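Tumor necrosis factor ligand superfamily member 9 (Mus musculus, PDB 6MKB) is a T-cell costimulatory cytokine that binds the receptor 4-1BB (TNFRSF9) and drives proliferation of activated peripheral blood T cells. Local coordinates at residues B[57-62]-B[120-125]. Residues are numbered along the deposited sequence; the frame is centred on the assembly and turned at random.
Sequences PGLYYV and SQLLLL
Gly-58, Tyr-60 and Val-62 each pair with a partner on the other strand, Leu-125, Leu-123 and Gln-121 respectively, through two backbone N-H to O bonds, six in all, in an antiparallel ladder whose strand axes run at 151°. The bond from Tyr-60 N to Leu-123 O, 2.9 Å long, is nearly straight, with 175° at the hydrogen. Leu-59/Leu-124 and Tyr-61/Leu-122 are the non-hydrogen-bonded pairs between them.

Tyr-60, Val-62, Leu-123 and Leu-125 share one face. Leu-125 crosses Tyr-60 at about a right angle, and its CD1 sits 3.7 Å from Tyr-60 CD1. Val-62 CG2 meets Leu-123 CD1 at the same distance, again crosswise. The phenol oxygen of Tyr-60 turns out of the pair and is hydrogen-bonded to Ser-56 O.

Leu-59, Tyr-61, Leu-122 and Leu-124 occupy the other face. Leu-122 CD2 packs 3.8 Å from Tyr-61 CB and lies at the ring edge, near its plane. With CG anti to the backbone N (chi1 177°), the Tyr-61 ring extends along the strand to Ser-120. There Ser-120 OG gives a weak hydrogen bond of 3.2 Å to Tyr-61 OH, and Ser-120 CB lies 3.5 Å from Tyr-61 CZ. Leu-59 CD1 leans over the neighbouring strand, 3.8 Å from Leu-123 C, with Leu-122 CB on one side and Leu-124 CD2 on the other.

The pair belongs to the antiparallel beta-sandwich of the TNF homology domain. Strand 149-166 bonds to the other edge of strand 58-70, and Tyr-61 stacks on Phe-162. Tyr-61 also meets Phe-63 of the second subunit, and Ser-120 and Leu-122 touch that subunit too, so this end of the face lies in the dimer interface. On the opposite face, Leu-87 of strand 80-90 covers Val-62 and Leu-123, while Val-54 of strand 51-54 packs on Tyr-60 and Leu-125.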
ATOM      1  N   PRO B  57       7.206  16.121 -15.164  1.00 47.83           N
ATOM      2  CA  PRO B  57       8.168  15.298 -14.414  1.00 46.77           C
ATOM      3  C   PRO B  57       8.216  15.626 -12.914  1.00 53.50           C
ATOM      4  O   PRO B  57       7.952  16.761 -12.475  1.00 53.62           O
ATOM      5  CB  PRO B  57       9.503  15.639 -15.072  1.00 48.64           C
ATOM      6  CG  PRO B  57       9.319  17.056 -15.542  1.00 53.39           C
ATOM      7  CD  PRO B  57       7.894  17.169 -15.957  1.00 48.92           C
ATOM      8  N   GLY B  58       8.623  14.623 -12.150  1.00 49.83           N
ATOM      9  CA  GLY B  58       8.791  14.735 -10.715  1.00 48.96           C
ATOM     10  C   GLY B  58       8.812  13.409  -9.998  1.00 51.63           C
ATOM     11  O   GLY B  58       8.867  12.347 -10.628  1.00 52.36           O
ATOM     12  N   LEU B  59       8.775  13.478  -8.665  1.00 46.18           N
ATOM     13  CA  LEU B  59       8.747  12.316  -7.786  1.00 44.36           C
ATOM     14  C   LEU B  59       7.286  11.971  -7.508  1.00 47.76           C
ATOM     15  O   LEU B  59       6.547  12.780  -6.932  1.00 45.88           O
ATOM     16  CB  LEU B  59       9.530  12.595  -6.489  1.00 44.50           C
ATOM     17  CG  LEU B  59       9.738  11.414  -5.544  1.00 47.98           C
ATOM     18  CD1 LEU B  59      10.695  10.365  -6.147  1.00 46.66           C
ATOM     19  CD2 LEU B  59      10.234  11.899  -4.187  1.00 49.83           C
ATOM     20  N   TYR B  60       6.856  10.796  -7.979  1.00 44.05           N
ATOM     21  CA  TYR B  60       5.483  10.339  -7.814  1.00 42.98           C
ATOM     22  C   TYR B  60       5.420   9.167  -6.863  1.00 47.18           C
ATOM     23  O   TYR B  60       6.278   8.282  -6.906  1.00 46.60           O
ATOM     24  CB  TYR B  60       4.861   9.907  -9.171  1.00 43.66           C
ATOM     25  CG  TYR B  60       4.491  11.042 -10.101  1.00 45.48           C
ATOM     26  CD1 TYR B  60       5.457  11.664 -10.894  1.00 47.75           C
ATOM     27  CD2 TYR B  60       3.172  11.471 -10.221  1.00 45.82           C
ATOM     28  CE1 TYR B  60       5.124  12.710 -11.755  1.00 47.73           C
ATOM     29  CE2 TYR B  60       2.824  12.507 -11.088  1.00 47.63           C
ATOM     30  CZ  TYR B  60       3.807  13.137 -11.842  1.00 55.48           C
ATOM     31  OH  TYR B  60       3.477  14.171 -12.691  1.00 51.11           O
ATOM     32  N   TYR B  61       4.383   9.149  -6.023  1.00 42.47           N
ATOM     33  CA  TYR B  61       4.087   8.020  -5.170  1.00 40.54           C
ATOM     34  C   TYR B  61       3.172   7.152  -6.010  1.00 45.45           C
ATOM     35  O   TYR B  61       2.062   7.583  -6.329  1.00 45.20           O
ATOM     36  CB  TYR B  61       3.437   8.499  -3.876  1.00 40.86           C
ATOM     37  CG  TYR B  61       3.005   7.405  -2.921  1.00 41.08           C
ATOM     38  CD1 TYR B  61       1.838   6.678  -3.143  1.00 42.58           C
ATOM     39  CD2 TYR B  61       3.681   7.192  -1.727  1.00 40.34           C
ATOM     40  CE1 TYR B  61       1.405   5.711  -2.242  1.00 43.07           C
ATOM     41  CE2 TYR B  61       3.235   6.258  -0.802  1.00 40.59           C
ATOM     42  CZ  TYR B  61       2.117   5.492  -1.079  1.00 52.22           C
ATOM     43  OH  TYR B  61       1.683   4.544  -0.174  1.00 60.02           O
ATOM     44  N   VAL B  62       3.664   5.998  -6.484  1.00 40.85           N
ATOM     45  CA  VAL B  62       2.870   5.114  -7.336  1.00 39.10           C
ATOM     46  C   VAL B  62       2.378   3.976  -6.470  1.00 44.45           C
ATOM     47  O   VAL B  62       3.135   3.475  -5.628  1.00 45.00           O
ATOM     48  CB  VAL B  62       3.666   4.626  -8.572  1.00 42.08           C
ATOM     49  CG1 VAL B  62       2.735   3.969  -9.588  1.00 42.01           C
ATOM     50  CG2 VAL B  62       4.435   5.769  -9.217  1.00 41.61           C
ATOM     51  N   SER B 120       3.508   0.048  -2.902  1.00 45.64           N
ATOM     52  CA  SER B 120       3.816   1.434  -3.274  1.00 45.54           C
ATOM     53  C   SER B 120       5.294   1.620  -3.477  1.00 49.17           C
ATOM     54  O   SER B 120       6.103   0.882  -2.914  1.00 48.91           O
ATOM     55  CB  SER B 120       3.288   2.447  -2.257  1.00 49.12           C
ATOM     56  OG  SER B 120       3.875   2.296  -0.975  1.00 63.20           O
ATOM     57  N   GLN B 121       5.641   2.612  -4.307  1.00 44.80           N
ATOM     58  CA  GLN B 121       7.010   3.007  -4.556  1.00 43.52           C
ATOM     59  C   GLN B 121       7.059   4.468  -4.972  1.00 45.23           C
ATOM     60  O   GLN B 121       6.217   4.914  -5.764  1.00 44.16           O
ATOM     61  CB  GLN B 121       7.663   2.119  -5.628  1.00 44.69           C
ATOM     62  CG  GLN B 121       9.182   2.040  -5.469  1.00 59.41           C
ATOM     63  CD  GLN B 121       9.606   0.615  -5.236  1.00 85.32           C
ATOM     64  OE1 GLN B 121       9.445   0.059  -4.131  1.00 84.71           O
ATOM     65  NE2 GLN B 121      10.107  -0.023  -6.274  1.00 73.85           N
ATOM     66  N   LEU B 122       8.067   5.202  -4.467  1.00 40.51           N
ATOM     67  CA  LEU B 122       8.311   6.571  -4.867  1.00 39.67           C
ATOM     68  C   LEU B 122       9.219   6.497  -6.085  1.00 46.34           C
ATOM     69  O   LEU B 122      10.300   5.910  -6.008  1.00 46.64           O
ATOM     70  CB  LEU B 122       8.918   7.374  -3.712  1.00 39.94           C
ATOM     71  CG  LEU B 122       7.947   7.838  -2.610  1.00 42.87           C
ATOM     72  CD1 LEU B 122       8.701   8.135  -1.313  1.00 42.50           C
ATOM     73  CD2 LEU B 122       7.134   9.073  -3.048  1.00 42.64           C
ATOM     74  N   LEU B 123       8.745   6.988  -7.233  1.00 45.50           N
ATOM     75  CA  LEU B 123       9.491   6.894  -8.495  1.00 46.27           C
ATOM     76  C   LEU B 123       9.680   8.237  -9.188  1.00 48.78           C
ATOM     77  O   LEU B 123       8.763   9.067  -9.224  1.00 48.38           O
ATOM     78  CB  LEU B 123       8.750   5.946  -9.481  1.00 46.00           C
ATOM     79  CG  LEU B 123       8.597   4.465  -9.079  1.00 50.67           C
ATOM     80  CD1 LEU B 123       7.494   3.803  -9.881  1.00 49.14           C
ATOM     81  CD2 LEU B 123       9.878   3.703  -9.275  1.00 54.39           C
ATOM     82  N   LEU B 124      10.865   8.421  -9.785  1.00 44.34           N
ATOM     83  CA  LEU B 124      11.151   9.599 -10.600  1.00 44.01           C
ATOM     84  C   LEU B 124      10.589   9.350 -11.994  1.00 49.54           C
ATOM     85  O   LEU B 124      11.023   8.423 -12.692  1.00 49.69           O
ATOM     86  CB  LEU B 124      12.648   9.924 -10.669  1.00 44.06           C
ATOM     87  CG  LEU B 124      13.300  10.546  -9.444  1.00 47.75           C
ATOM     88  CD1 LEU B 124      14.788  10.583  -9.632  1.00 46.50           C
ATOM     89  CD2 LEU B 124      12.745  11.946  -9.157  1.00 51.43           C
ATOM     90  N   LEU B 125       9.573  10.122 -12.360  1.00 46.00           N
ATOM     91  CA  LEU B 125       8.925  10.010 -13.663  1.00 44.65           C
ATOM     92  C   LEU B 125       9.219  11.246 -14.509  1.00 50.65           C
ATOM     93  O   LEU B 125       9.450  12.344 -13.979  1.00 50.89           O
ATOM     94  CB  LEU B 125       7.404   9.790 -13.522  1.00 43.12           C
ATOM     95  CG  LEU B 125       6.934   8.546 -12.720  1.00 45.03           C
ATOM     96  CD1 LEU B 125       5.417   8.442 -12.720  1.00 43.89           C
ATOM     97  CD2 LEU B 125       7.536   7.242 -13.251  1.00 42.94           C
TER